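Local coordinates for protein halohydrin epoxidase A (Corynebacterium sp., PDB 4Z9F) that probably catalyses the reversible elimination of hydrogen halide from halohydrins to give epoxides, on a Rossmann-like fold related to the short-chain dehydrogenases/reductases, at residues I82-N87 with P183-T188; L89-T94 with N144-P149; G169-A174 with P230-F235. The protein carries 1 engineered substitution. One frame throughout, in Å; residues are numbered along the deposited sequence.

Interaction 1: I82-N87 with P183-T188; sequences IPRPMN and PTYFPT
Arg84 and Asn87 meet Thr184 and Tyr185 where two loops of the Rossmann-like fold come together. One loop follows strand 73-79 and the other follows strand 170-177. Both lead away from the carboxyl ends of parallel strands, the side on which enzymes of this fold carry their active site. The Tyr185 ring lies at the middle of the contact. The methyl of its own neighbour, Thr184 CG2, sits over the centre of one ring face, 3.7 Å above the plane. Thr184 CG2 also touches Arg84 CG at 4.1 Å. The amide of Asn87 comes in obliquely at the ring, the two planes 51° apart. Asn87 ND2 is 3.2 Å from Tyr185 CE1, and Asn87 OD1 lies in the ring plane at the edge. Asn87 CB packs 3.4 Å from Tyr185 OH. Asn87 CG stands between the backbone N and the carbonyl carbon (chi1 68°), which turns the amide to the ring. Phe12 adds an edge-to-face contact to Tyr185 and donates its backbone N-H to Thr184 OG1, so the loop is also tied to the N-terminal part of the chain. Arg84 passes the Tyr185 ring at a slant, its CG 4.0 Å from Tyr185 CE1. The chain then bends at its third torsion, bringing the guanidinium to the Thr184 carbonyl while Tyr185 CD1 lies over one guanidinium face. The polar link is a single hydrogen bond: Arg84 NH1 donates to Thr184 O over 3.0 Å, in the carbonyl plane, with an N-H...O angle of 155°.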
ATOM      1  N   ILE C  82     -16.143  16.169 -10.037  1.00 25.51           N
ATOM      2  CA  ILE C  82     -17.287  16.869  -9.464  1.00 28.47           C
ATOM      3  C   ILE C  82     -16.912  18.348  -9.436  1.00 28.70           C
ATOM      4  O   ILE C  82     -15.727  18.677  -9.266  1.00 28.06           O
ATOM      5  CB  ILE C  82     -17.673  16.298  -8.084  1.00 25.75           C
ATOM      6  CG1 ILE C  82     -19.019  16.866  -7.612  1.00 31.27           C
ATOM      7  CG2 ILE C  82     -16.565  16.534  -7.046  1.00 27.94           C
ATOM      8  CD1 ILE C  82     -19.665  16.091  -6.478  1.00 28.06           C
ATOM      9  N   PRO C  83     -17.852  19.264  -9.685  1.00 25.87           N
ATOM     10  CA  PRO C  83     -17.497  20.691  -9.701  1.00 28.74           C
ATOM     11  C   PRO C  83     -16.947  21.141  -8.355  1.00 27.68           C
ATOM     12  O   PRO C  83     -17.518  20.852  -7.298  1.00 28.70           O
ATOM     13  CB  PRO C  83     -18.828  21.381 -10.038  1.00 29.41           C
ATOM     14  CG  PRO C  83     -19.559  20.363 -10.876  1.00 27.95           C
ATOM     15  CD  PRO C  83     -19.202  19.030 -10.241  1.00 29.53           C
ATOM     16  N   ARG C  84     -15.808  21.822  -8.402  1.00 29.42           N
ATOM     17  CA  ARG C  84     -15.246  22.472  -7.229  1.00 31.70           C
ATOM     18  C   ARG C  84     -16.268  23.407  -6.608  1.00 31.78           C
ATOM     19  O   ARG C  84     -17.160  23.891  -7.302  1.00 29.78           O
ATOM     20  CB  ARG C  84     -13.998  23.255  -7.607  1.00 30.88           C
ATOM     21  CG  ARG C  84     -12.952  22.415  -8.249  1.00 29.60           C
ATOM     22  CD  ARG C  84     -11.776  23.276  -8.627  1.00 31.32           C
ATOM     23  NE  ARG C  84     -11.133  23.883  -7.464  1.00 29.91           N
ATOM     24  CZ  ARG C  84     -10.025  24.620  -7.535  1.00 34.33           C
ATOM     25  NH1 ARG C  84      -9.445  24.834  -8.708  1.00 26.77           N
ATOM     26  NH2 ARG C  84      -9.492  25.145  -6.437  1.00 32.48           N
ATOM     27  N   PRO C  85     -16.140  23.671  -5.299  1.00 31.38           N
ATOM     28  CA  PRO C  85     -15.101  23.127  -4.417  1.00 28.79           C
ATOM     29  C   PRO C  85     -15.555  21.856  -3.718  1.00 29.00           C
ATOM     30  O   PRO C  85     -15.119  21.603  -2.591  1.00 29.68           O
ATOM     31  CB  PRO C  85     -14.893  24.261  -3.407  1.00 29.42           C
ATOM     32  CG  PRO C  85     -16.301  24.801  -3.231  1.00 30.60           C
ATOM     33  CD  PRO C  85     -16.986  24.652  -4.592  1.00 31.99           C
ATOM     34  N   MET C  86     -16.428  21.074  -4.364  1.00 27.69           N
ATOM     35  CA  MET C  86     -17.019  19.933  -3.678  1.00 30.12           C
ATOM     36  C   MET C  86     -15.975  18.882  -3.322  1.00 27.45           C
ATOM     37  O   MET C  86     -16.168  18.128  -2.365  1.00 29.58           O
ATOM     38  CB  MET C  86     -18.144  19.324  -4.522  1.00 29.69           C
ATOM     39  CG  MET C  86     -19.340  20.250  -4.714  1.00 33.86           C
ATOM     40  SD  MET C  86     -20.803  19.414  -5.392  1.00 38.06           S
ATOM     41  CE  MET C  86     -21.431  18.555  -3.940  1.00 29.41           C
ATOM     42  N   ASN C  87     -14.865  18.824  -4.057  1.00 23.94           N
ATOM     43  CA  ASN C  87     -13.788  17.918  -3.677  1.00 29.05           C
ATOM     44  C   ASN C  87     -13.274  18.201  -2.270  1.00 29.52           C
ATOM     45  O   ASN C  87     -12.755  17.291  -1.610  1.00 26.15           O
ATOM     46  CB  ASN C  87     -12.637  18.006  -4.679  1.00 23.75           C
ATOM     47  CG  ASN C  87     -11.920  19.353  -4.639  1.00 31.22           C
ATOM     48  OD1 ASN C  87     -12.547  20.406  -4.654  1.00 27.89           O
ATOM     49  ND2 ASN C  87     -10.592  19.313  -4.593  1.00 34.65           N
ATOM     50  N   PRO C 183      -7.798  22.117 -16.416  1.00 22.77           N
ATOM     51  CA  PRO C 183      -8.722  23.237 -16.157  1.00 21.39           C
ATOM     52  C   PRO C 183      -9.507  23.119 -14.868  1.00 21.77           C
ATOM     53  O   PRO C 183     -10.027  24.138 -14.393  1.00 24.67           O
ATOM     54  CB  PRO C 183      -9.659  23.203 -17.372  1.00 23.78           C
ATOM     55  CG  PRO C 183      -9.661  21.771 -17.770  1.00 21.98           C
ATOM     56  CD  PRO C 183      -8.224  21.338 -17.595  1.00 20.17           C
ATOM     57  N   THR C 184      -9.625  21.925 -14.282  1.00 20.54           N
ATOM     58  CA  THR C 184     -10.391  21.812 -13.050  1.00 20.28           C
ATOM     59  C   THR C 184      -9.561  22.225 -11.839  1.00 20.00           C
ATOM     60  O   THR C 184      -9.933  23.147 -11.110  1.00 19.88           O
ATOM     61  CB  THR C 184     -10.926  20.390 -12.879  1.00 23.13           C
ATOM     62  OG1 THR C 184     -11.794  20.088 -13.975  1.00 19.87           O
ATOM     63  CG2 THR C 184     -11.713  20.292 -11.588  1.00 24.85           C
ATOM     64  N   TYR C 185      -8.412  21.576 -11.625  1.00 19.51           N
ATOM     65  CA  TYR C 185      -7.701  21.753 -10.364  1.00 20.13           C
ATOM     66  C   TYR C 185      -6.466  22.638 -10.451  1.00 21.35           C
ATOM     67  O   TYR C 185      -6.102  23.250  -9.443  1.00 20.65           O
ATOM     68  CB  TYR C 185      -7.301  20.392  -9.794  1.00 23.60           C
ATOM     69  CG  TYR C 185      -8.494  19.600  -9.308  1.00 23.44           C
ATOM     70  CD1 TYR C 185      -9.277  20.069  -8.261  1.00 23.41           C
ATOM     71  CD2 TYR C 185      -8.834  18.392  -9.894  1.00 25.88           C
ATOM     72  CE1 TYR C 185     -10.373  19.354  -7.808  1.00 27.46           C
ATOM     73  CE2 TYR C 185      -9.933  17.670  -9.452  1.00 24.94           C
ATOM     74  CZ  TYR C 185     -10.688  18.154  -8.399  1.00 27.14           C
ATOM     75  OH  TYR C 185     -11.781  17.445  -7.931  1.00 30.99           O
ATOM     76  N   PHE C 186      -5.800  22.714 -11.603  1.00 19.35           N
ATOM     77  CA  PHE C 186      -4.577  23.506 -11.753  1.00 19.54           C
ATOM     78  C   PHE C 186      -4.569  24.166 -13.126  1.00 20.83           C
ATOM     79  O   PHE C 186      -3.741  23.844 -13.984  1.00 20.58           O
ATOM     80  CB  PHE C 186      -3.332  22.636 -11.565  1.00 23.80           C
ATOM     81  CG  PHE C 186      -3.178  22.087 -10.178  1.00 25.13           C
ATOM     82  CD1 PHE C 186      -2.625  22.859  -9.164  1.00 23.84           C
ATOM     83  CD2 PHE C 186      -3.583  20.796  -9.883  1.00 21.60           C
ATOM     84  CE1 PHE C 186      -2.498  22.355  -7.871  1.00 24.83           C
ATOM     85  CE2 PHE C 186      -3.447  20.283  -8.586  1.00 23.60           C
ATOM     86  CZ  PHE C 186      -2.902  21.066  -7.588  1.00 23.13           C
ATOM     87  N   PRO C 187      -5.487  25.095 -13.371  1.00 19.85           N
ATOM     88  CA  PRO C 187      -5.484  25.780 -14.666  1.00 25.10           C
ATOM     89  C   PRO C 187      -4.201  26.584 -14.839  1.00 25.78           C
ATOM     90  O   PRO C 187      -3.542  26.968 -13.868  1.00 23.43           O
ATOM     91  CB  PRO C 187      -6.727  26.674 -14.603  1.00 23.03           C
ATOM     92  CG  PRO C 187      -6.968  26.892 -13.149  1.00 25.14           C
ATOM     93  CD  PRO C 187      -6.528  25.620 -12.472  1.00 22.06           C
ATOM     94  N   THR C 188      -3.816  26.791 -16.100  1.00 19.70           N
ATOM     95  CA  THR C 188      -2.607  27.556 -16.378  1.00 20.89           C
ATOM     96  C   THR C 188      -2.651  28.931 -15.720  1.00 21.15           C
ATOM     97  O   THR C 188      -1.632  29.412 -15.211  1.00 23.71           O
ATOM     98  CB  THR C 188      -2.403  27.673 -17.893  1.00 27.72           C
ATOM     99  OG1 THR C 188      -2.124  26.371 -18.418  1.00 30.13           O
ATOM    100  CG2 THR C 188      -1.235  28.586 -18.218  1.00 27.68           C
TER

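Interaction 2: L89-T94 with N144-P149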
ATOM      1  N   LEU C  89     -15.220  19.233   0.321  1.00 21.70           N
ATOM      2  CA  LEU C  89     -16.283  19.221   1.316  1.00 25.01           C
ATOM      3  C   LEU C  89     -15.813  18.484   2.565  1.00 27.88           C
ATOM      4  O   LEU C  89     -15.283  17.369   2.454  1.00 23.97           O
ATOM      5  CB  LEU C  89     -17.550  18.565   0.769  1.00 24.98           C
ATOM      6  CG  LEU C  89     -18.396  19.499  -0.105  1.00 29.69           C
ATOM      7  CD1 LEU C  89     -19.445  18.719  -0.874  1.00 26.86           C
ATOM      8  CD2 LEU C  89     -19.056  20.575   0.750  1.00 28.39           C
ATOM      9  N   PRO C  90     -15.981  19.065   3.750  1.00 27.39           N
ATOM     10  CA  PRO C  90     -15.650  18.376   4.998  1.00 28.33           C
ATOM     11  C   PRO C  90     -16.801  17.464   5.417  1.00 22.51           C
ATOM     12  O   PRO C  90     -17.867  17.441   4.814  1.00 24.63           O
ATOM     13  CB  PRO C  90     -15.467  19.534   5.983  1.00 26.42           C
ATOM     14  CG  PRO C  90     -16.451  20.564   5.496  1.00 28.97           C
ATOM     15  CD  PRO C  90     -16.557  20.401   3.995  1.00 27.00           C
ATOM     16  N   ILE C  91     -16.581  16.718   6.495  1.00 26.90           N
ATOM     17  CA  ILE C  91     -17.640  15.845   6.987  1.00 25.52           C
ATOM     18  C   ILE C  91     -18.705  16.646   7.732  1.00 27.02           C
ATOM     19  O   ILE C  91     -19.908  16.497   7.481  1.00 26.07           O
ATOM     20  CB  ILE C  91     -17.037  14.739   7.867  1.00 26.35           C
ATOM     21  CG1 ILE C  91     -16.053  13.907   7.044  1.00 26.21           C
ATOM     22  CG2 ILE C  91     -18.132  13.877   8.450  1.00 27.10           C
ATOM     23  CD1 ILE C  91     -15.020  13.232   7.894  1.00 31.17           C
ATOM     24  N   GLU C  92     -18.284  17.510   8.652  1.00 25.99           N
ATOM     25  CA  GLU C  92     -19.235  18.260   9.466  1.00 29.50           C
ATOM     26  C   GLU C  92     -19.956  19.318   8.640  1.00 26.11           C
ATOM     27  O   GLU C  92     -19.324  20.095   7.922  1.00 25.68           O
ATOM     28  CB  GLU C  92     -18.515  18.935  10.626  1.00 28.51           C
ATOM     29  CG  GLU C  92     -18.141  18.023  11.752  1.00 33.18           C
ATOM     30  CD  GLU C  92     -17.573  18.795  12.915  1.00 33.31           C
ATOM     31  OE1 GLU C  92     -16.374  19.139  12.873  1.00 34.54           O
ATOM     32  OE2 GLU C  92     -18.344  19.079  13.859  1.00 33.60           O
ATOM     33  N   GLY C  93     -21.280  19.377   8.768  1.00 30.51           N
ATOM     34  CA  GLY C  93     -22.039  20.439   8.137  1.00 27.81           C
ATOM     35  C   GLY C  93     -22.364  20.237   6.674  1.00 32.69           C
ATOM     36  O   GLY C  93     -23.098  21.056   6.102  1.00 33.47           O
ATOM     37  N   THR C  94     -21.850  19.188   6.044  1.00 28.76           N
ATOM     38  CA  THR C  94     -22.170  18.924   4.649  1.00 27.35           C
ATOM     39  C   THR C  94     -23.511  18.198   4.553  1.00 29.52           C
ATOM     40  O   THR C  94     -23.790  17.271   5.319  1.00 27.74           O
ATOM     41  CB  THR C  94     -21.052  18.104   3.993  1.00 28.73           C
ATOM     42  OG1 THR C  94     -19.825  18.846   4.021  1.00 28.61           O
ATOM     43  CG2 THR C  94     -21.390  17.779   2.546  1.00 26.84           C
ATOM     44  N   ASN C 144      -9.973  16.257   1.990  1.00 24.60           N
ATOM     45  CA  ASN C 144     -10.794  15.460   1.074  1.00 24.68           C
ATOM     46  C   ASN C 144     -11.427  14.256   1.776  1.00 18.95           C
ATOM     47  O   ASN C 144     -11.276  13.123   1.306  1.00 23.49           O
ATOM     48  CB  ASN C 144      -9.963  14.971  -0.112  1.00 23.13           C
ATOM     49  CG  ASN C 144      -9.285  16.081  -0.868  1.00 27.18           C
ATOM     50  OD1 ASN C 144      -8.054  16.090  -1.009  1.00 25.35           O
ATOM     51  ND2 ASN C 144     -10.072  17.013  -1.392  1.00 28.02           N
ATOM     52  N   PRO C 145     -12.184  14.451   2.864  1.00 21.06           N
ATOM     53  CA  PRO C 145     -12.696  13.289   3.606  1.00 21.97           C
ATOM     54  C   PRO C 145     -13.944  12.652   3.014  1.00 19.68           C
ATOM     55  O   PRO C 145     -14.377  11.608   3.520  1.00 21.63           O
ATOM     56  CB  PRO C 145     -12.993  13.866   4.991  1.00 22.65           C
ATOM     57  CG  PRO C 145     -13.412  15.295   4.685  1.00 23.83           C
ATOM     58  CD  PRO C 145     -12.646  15.724   3.460  1.00 22.29           C
ATOM     59  N   LEU C 146     -14.555  13.248   1.998  1.00 23.51           N
ATOM     60  CA  LEU C 146     -15.652  12.613   1.280  1.00 22.46           C
ATOM     61  C   LEU C 146     -15.266  12.261  -0.143  1.00 22.58           C
ATOM     62  O   LEU C 146     -15.588  11.164  -0.620  1.00 21.40           O
ATOM     63  CB  LEU C 146     -16.883  13.527   1.265  1.00 21.25           C
ATOM     64  CG  LEU C 146     -17.446  13.826   2.657  1.00 23.29           C
ATOM     65  CD1 LEU C 146     -18.539  14.870   2.570  1.00 24.60           C
ATOM     66  CD2 LEU C 146     -17.962  12.545   3.300  1.00 27.89           C
ATOM     67  N   TYR C 147     -14.564  13.188  -0.796  1.00 20.84           N
ATOM     68  CA  TYR C 147     -13.994  12.983  -2.126  1.00 20.35           C
ATOM     69  C   TYR C 147     -12.988  11.840  -2.140  1.00 21.90           C
ATOM     70  O   TYR C 147     -12.939  11.059  -3.096  1.00 19.68           O
ATOM     71  CB  TYR C 147     -13.334  14.290  -2.563  1.00 19.69           C
ATOM     72  CG  TYR C 147     -12.650  14.363  -3.914  1.00 18.70           C
ATOM     73  CD1 TYR C 147     -11.273  14.231  -4.020  1.00 22.05           C
ATOM     74  CD2 TYR C 147     -13.359  14.676  -5.062  1.00 22.55           C
ATOM     75  CE1 TYR C 147     -10.629  14.351  -5.244  1.00 20.52           C
ATOM     76  CE2 TYR C 147     -12.730  14.790  -6.288  1.00 21.18           C
ATOM     77  CZ  TYR C 147     -11.360  14.632  -6.373  1.00 20.82           C
ATOM     78  OH  TYR C 147     -10.711  14.748  -7.584  1.00 20.76           O
ATOM     79  N   GLY C 148     -12.157  11.737  -1.102  1.00 18.26           N
ATOM     80  CA  GLY C 148     -11.204  10.654  -1.007  1.00 18.50           C
ATOM     81  C   GLY C 148     -11.868   9.288  -1.034  1.00 19.22           C
ATOM     82  O   GLY C 148     -11.545   8.446  -1.878  1.00 20.64           O
ATOM     83  N   PRO C 149     -12.772   9.022  -0.081  1.00 20.68           N
ATOM     84  CA  PRO C 149     -13.510   7.746  -0.109  1.00 18.35           C
ATOM     85  C   PRO C 149     -14.120   7.412  -1.465  1.00 23.06           C
ATOM     86  O   PRO C 149     -13.992   6.274  -1.935  1.00 19.34           O
ATOM     87  CB  PRO C 149     -14.577   7.962   0.967  1.00 18.78           C
ATOM     88  CG  PRO C 149     -13.848   8.787   1.989  1.00 20.62           C
ATOM     89  CD  PRO C 149     -12.993   9.742   1.187  1.00 18.91           C
TER
HETATM   90  O   HOH W   1     -14.209  15.867   0.454  1.00 24.18           O
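The Pro145 ring is met along its CB, CG and CD atoms by the loop 89-94, which precedes helix 96-123 of the Rossmann-like fold. Ile91 CD1 lies 3.6 Å from Pro145 CB. Pro90 CA is 3.8 Å from Pro145 CG. The carbonyl oxygen Leu89 O stands 3.3 Å from Pro145 CD. Ile91 crosses the ring at a slant. Its CG1 stands anti to the carbonyl carbon (chi1 -60°), and this carries CD1 to the proline. Leu146 fills the other part of the contact. Leu146 CD1 approaches Pro90 O at 3.5 Å and meets Thr94 CG2 tip to tip at 4.1 Å. Thr94 OG1 lies unusually close to Pro90 O, at 2.5 Å, a distance to be taken with caution. A type II turn runs from Ile91 to Thr94, with Gly93 at its third position, where the positive phi suits glycine. The contact also borders the second subunit. There Glu92 forms a salt bridge with Arg122 of that subunit, whose Gln115 binds the carbonyls of Ile91 and Thr94. Segment 144-149 leads into helix 147-165, where Tyr147 and Arg151 show the Tyr-x-x-x-Arg spacing of halohydrin dehalogenases. A water joins the loop to the start of that helix: it donates to Leu89 O at 2.7 Å and accepts from Tyr147 N at 3.0 Å.

Interaction 3: G169-A174 with P230-F235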
ATOM      1  N   GLY C 169      -9.791  -9.630 -22.368  1.00 22.30           N
ATOM      2  CA  GLY C 169      -9.082  -8.579 -23.070  1.00 22.25           C
ATOM      3  C   GLY C 169      -9.595  -7.182 -22.791  1.00 18.55           C
ATOM      4  O   GLY C 169      -9.293  -6.260 -23.556  1.00 20.51           O
ATOM      5  N   ILE C 170     -10.387  -7.001 -21.738  1.00 20.14           N
ATOM      6  CA  ILE C 170     -10.904  -5.693 -21.344  1.00 18.37           C
ATOM      7  C   ILE C 170      -9.987  -5.223 -20.220  1.00 17.93           C
ATOM      8  O   ILE C 170     -10.077  -5.731 -19.103  1.00 18.66           O
ATOM      9  CB  ILE C 170     -12.364  -5.773 -20.881  1.00 19.08           C
ATOM     10  CG1 ILE C 170     -13.270  -6.323 -21.995  1.00 20.21           C
ATOM     11  CG2 ILE C 170     -12.848  -4.422 -20.418  1.00 19.22           C
ATOM     12  CD1 ILE C 170     -14.658  -6.757 -21.501  1.00 19.84           C
ATOM     13  N   LEU C 171      -9.084  -4.279 -20.513  1.00 19.12           N
ATOM     14  CA  LEU C 171      -7.968  -3.953 -19.621  1.00 16.41           C
ATOM     15  C   LEU C 171      -8.255  -2.657 -18.868  1.00 18.82           C
ATOM     16  O   LEU C 171      -8.407  -1.597 -19.489  1.00 20.25           O
ATOM     17  CB  LEU C 171      -6.667  -3.834 -20.418  1.00 16.64           C
ATOM     18  CG  LEU C 171      -6.389  -5.001 -21.365  1.00 21.89           C
ATOM     19  CD1 LEU C 171      -5.098  -4.772 -22.095  1.00 18.53           C
ATOM     20  CD2 LEU C 171      -6.332  -6.306 -20.591  1.00 18.44           C
ATOM     21  N   LEU C 172      -8.334  -2.746 -17.534  1.00 20.78           N
ATOM     22  CA  LEU C 172      -8.724  -1.629 -16.686  1.00 17.87           C
ATOM     23  C   LEU C 172      -7.494  -1.018 -16.020  1.00 17.69           C
ATOM     24  O   LEU C 172      -6.546  -1.735 -15.672  1.00 16.02           O
ATOM     25  CB  LEU C 172      -9.730  -2.075 -15.616  1.00 17.14           C
ATOM     26  CG  LEU C 172     -11.220  -2.015 -15.987  1.00 24.40           C
ATOM     27  CD1 LEU C 172     -11.589  -2.850 -17.222  1.00 22.36           C
ATOM     28  CD2 LEU C 172     -12.097  -2.392 -14.795  1.00 22.20           C
ATOM     29  N   TYR C 173      -7.511   0.310 -15.858  1.00 16.84           N
ATOM     30  CA  TYR C 173      -6.427   1.032 -15.192  1.00 19.01           C
ATOM     31  C   TYR C 173      -7.015   2.223 -14.452  1.00 20.23           C
ATOM     32  O   TYR C 173      -8.076   2.737 -14.810  1.00 19.41           O
ATOM     33  CB  TYR C 173      -5.357   1.562 -16.158  1.00 16.40           C
ATOM     34  CG  TYR C 173      -4.857   0.599 -17.210  1.00 20.43           C
ATOM     35  CD1 TYR C 173      -3.682  -0.127 -17.012  1.00 19.09           C
ATOM     36  CD2 TYR C 173      -5.548   0.424 -18.405  1.00 20.20           C
ATOM     37  CE1 TYR C 173      -3.218  -1.006 -17.964  1.00 19.64           C
ATOM     38  CE2 TYR C 173      -5.088  -0.445 -19.370  1.00 20.11           C
ATOM     39  CZ  TYR C 173      -3.927  -1.164 -19.143  1.00 22.18           C
ATOM     40  OH  TYR C 173      -3.457  -2.030 -20.103  1.00 25.73           O
ATOM     41  N   ALA C 174      -6.301   2.675 -13.424  1.00 16.75           N
ATOM     42  CA  ALA C 174      -6.644   3.909 -12.735  1.00 18.23           C
ATOM     43  C   ALA C 174      -5.453   4.852 -12.775  1.00 19.44           C
ATOM     44  O   ALA C 174      -4.308   4.432 -12.593  1.00 19.33           O
ATOM     45  CB  ALA C 174      -7.074   3.652 -11.285  1.00 18.26           C
ATOM     46  N   PRO C 230       0.579  -6.336 -19.665  1.00 19.89           N
ATOM     47  CA  PRO C 230       0.724  -6.930 -18.321  1.00 17.23           C
ATOM     48  C   PRO C 230       0.674  -5.939 -17.157  1.00 18.38           C
ATOM     49  O   PRO C 230       0.672  -6.392 -16.003  1.00 19.14           O
ATOM     50  CB  PRO C 230       2.092  -7.618 -18.389  1.00 18.51           C
ATOM     51  CG  PRO C 230       2.264  -7.952 -19.841  1.00 21.47           C
ATOM     52  CD  PRO C 230       1.707  -6.741 -20.532  1.00 19.52           C
ATOM     53  N   ILE C 231       0.661  -4.622 -17.389  1.00 18.88           N
ATOM     54  CA  ILE C 231       0.564  -3.694 -16.259  1.00 16.23           C
ATOM     55  C   ILE C 231      -0.913  -3.435 -15.952  1.00 17.30           C
ATOM     56  O   ILE C 231      -1.259  -2.574 -15.138  1.00 17.63           O
ATOM     57  CB  ILE C 231       1.346  -2.388 -16.525  1.00 19.16           C
ATOM     58  CG1 ILE C 231       0.764  -1.610 -17.705  1.00 19.52           C
ATOM     59  CG2 ILE C 231       2.808  -2.686 -16.812  1.00 16.48           C
ATOM     60  CD1 ILE C 231       1.555  -0.367 -18.041  1.00 20.15           C
ATOM     61  N   VAL C 232      -1.793  -4.234 -16.564  1.00 16.77           N
ATOM     62  CA  VAL C 232      -3.231  -4.093 -16.348  1.00 13.43           C
ATOM     63  C   VAL C 232      -3.607  -4.172 -14.871  1.00 15.84           C
ATOM     64  O   VAL C 232      -3.040  -4.951 -14.093  1.00 17.98           O
ATOM     65  CB  VAL C 232      -3.979  -5.176 -17.147  1.00 17.03           C
ATOM     66  CG1 VAL C 232      -3.576  -6.565 -16.673  1.00 17.55           C
ATOM     67  CG2 VAL C 232      -5.493  -5.001 -17.027  1.00 16.28           C
ATOM     68  N   GLY C 233      -4.600  -3.383 -14.485  1.00 16.02           N
ATOM     69  CA  GLY C 233      -5.294  -3.615 -13.231  1.00 15.99           C
ATOM     70  C   GLY C 233      -4.713  -2.927 -12.018  1.00 19.12           C
ATOM     71  O   GLY C 233      -5.034  -3.319 -10.883  1.00 18.90           O
ATOM     72  N   GLN C 234      -3.911  -1.887 -12.212  1.00 21.94           N
ATOM     73  CA  GLN C 234      -3.309  -1.166 -11.103  1.00 19.75           C
ATOM     74  C   GLN C 234      -3.517   0.336 -11.263  1.00 20.23           C
ATOM     75  O   GLN C 234      -3.969   0.836 -12.299  1.00 19.23           O
ATOM     76  CB  GLN C 234      -1.813  -1.476 -10.984  1.00 18.55           C
ATOM     77  CG  GLN C 234      -0.952  -0.963 -12.135  1.00 22.47           C
ATOM     78  CD  GLN C 234       0.474  -1.465 -12.055  1.00 21.88           C
ATOM     79  OE1 GLN C 234       1.175  -1.221 -11.068  1.00 20.29           O
ATOM     80  NE2 GLN C 234       0.916  -2.183 -13.090  1.00 18.02           N
ATOM     81  N   PHE C 235      -3.158   1.034 -10.197  1.00 15.63           N
ATOM     82  CA  PHE C 235      -3.223   2.482 -10.072  1.00 18.15           C
ATOM     83  C   PHE C 235      -1.863   3.094 -10.404  1.00 19.20           C
ATOM     84  O   PHE C 235      -0.821   2.591  -9.964  1.00 15.60           O
ATOM     85  CB  PHE C 235      -3.659   2.808  -8.632  1.00 17.52           C
ATOM     86  CG  PHE C 235      -3.525   4.258  -8.221  1.00 19.56           C
ATOM     87  CD1 PHE C 235      -4.633   5.101  -8.211  1.00 18.35           C
ATOM     88  CD2 PHE C 235      -2.307   4.752  -7.754  1.00 20.26           C
ATOM     89  CE1 PHE C 235      -4.518   6.430  -7.763  1.00 18.80           C
ATOM     90  CE2 PHE C 235      -2.183   6.073  -7.340  1.00 21.26           C
ATOM     91  CZ  PHE C 235      -3.294   6.913  -7.333  1.00 20.11           C
TER
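Gly233 N donates to Leu172 O over 2.8 Å, arriving almost straight in line with the carbonyl. Two residues on, Ala174 N donates to Gln234 O at 3.2 Å, with a nearly straight N-H...O angle of 172°. These bonds start the pairing of strand 170-177 with 235-238, the last strand of the parallel Rossmann-type sheet in this chain. Ala174 and Phe235 form the first parallel bridge, and Phe235 CA lies 3.4 Å from Ala174 O in a CA-H...O contact. Before the strand begins, side chains fill the join. With Val232 CG1 between the backbone N and the carbonyl carbon (chi1 62°), Val232 CG2 falls anti to N and reaches Leu171 CB at 3.8 Å. The two side chains cross at about a right angle. Tyr173 puts CE1 3.5 Å from Val232 CA and 4.0 Å from Ile231 CG1. Ile231 O lies at the edge of the Tyr173 ring. Ile231 O also accepts from Gln234 NE2, 3.0 Å away, and NE2 binds Ala237 O of the third subunit as well. One buried amide thus serves both the bend before strand 235-238 and the contact with a neighbouring subunit.

Overall arrangement
Interactions 1 and 2 are neighbours, their centres 16 Å apart, and interaction 2 is nested within the chain loop that interaction 1 closes. They share the loop after strand 73-79. Asn87 O accepts a hydrogen bond from Asn144 ND2 at 2.7 Å, and Tyr185 OH lies 2.9 Å from Tyr147 OH. The junction probably lies beside the active site, since Tyr147 and Arg151 have the Tyr-x-x-x-Arg spacing of halohydrin dehalogenases. Interaction 3 lies apart, its centre 26 Å from interaction 1 and 28 Å from interaction 2. Helix 147-165 and strand 170-177 link interactions 2 and 3 in sequence. Those two contacts border different subunits, the second and the third.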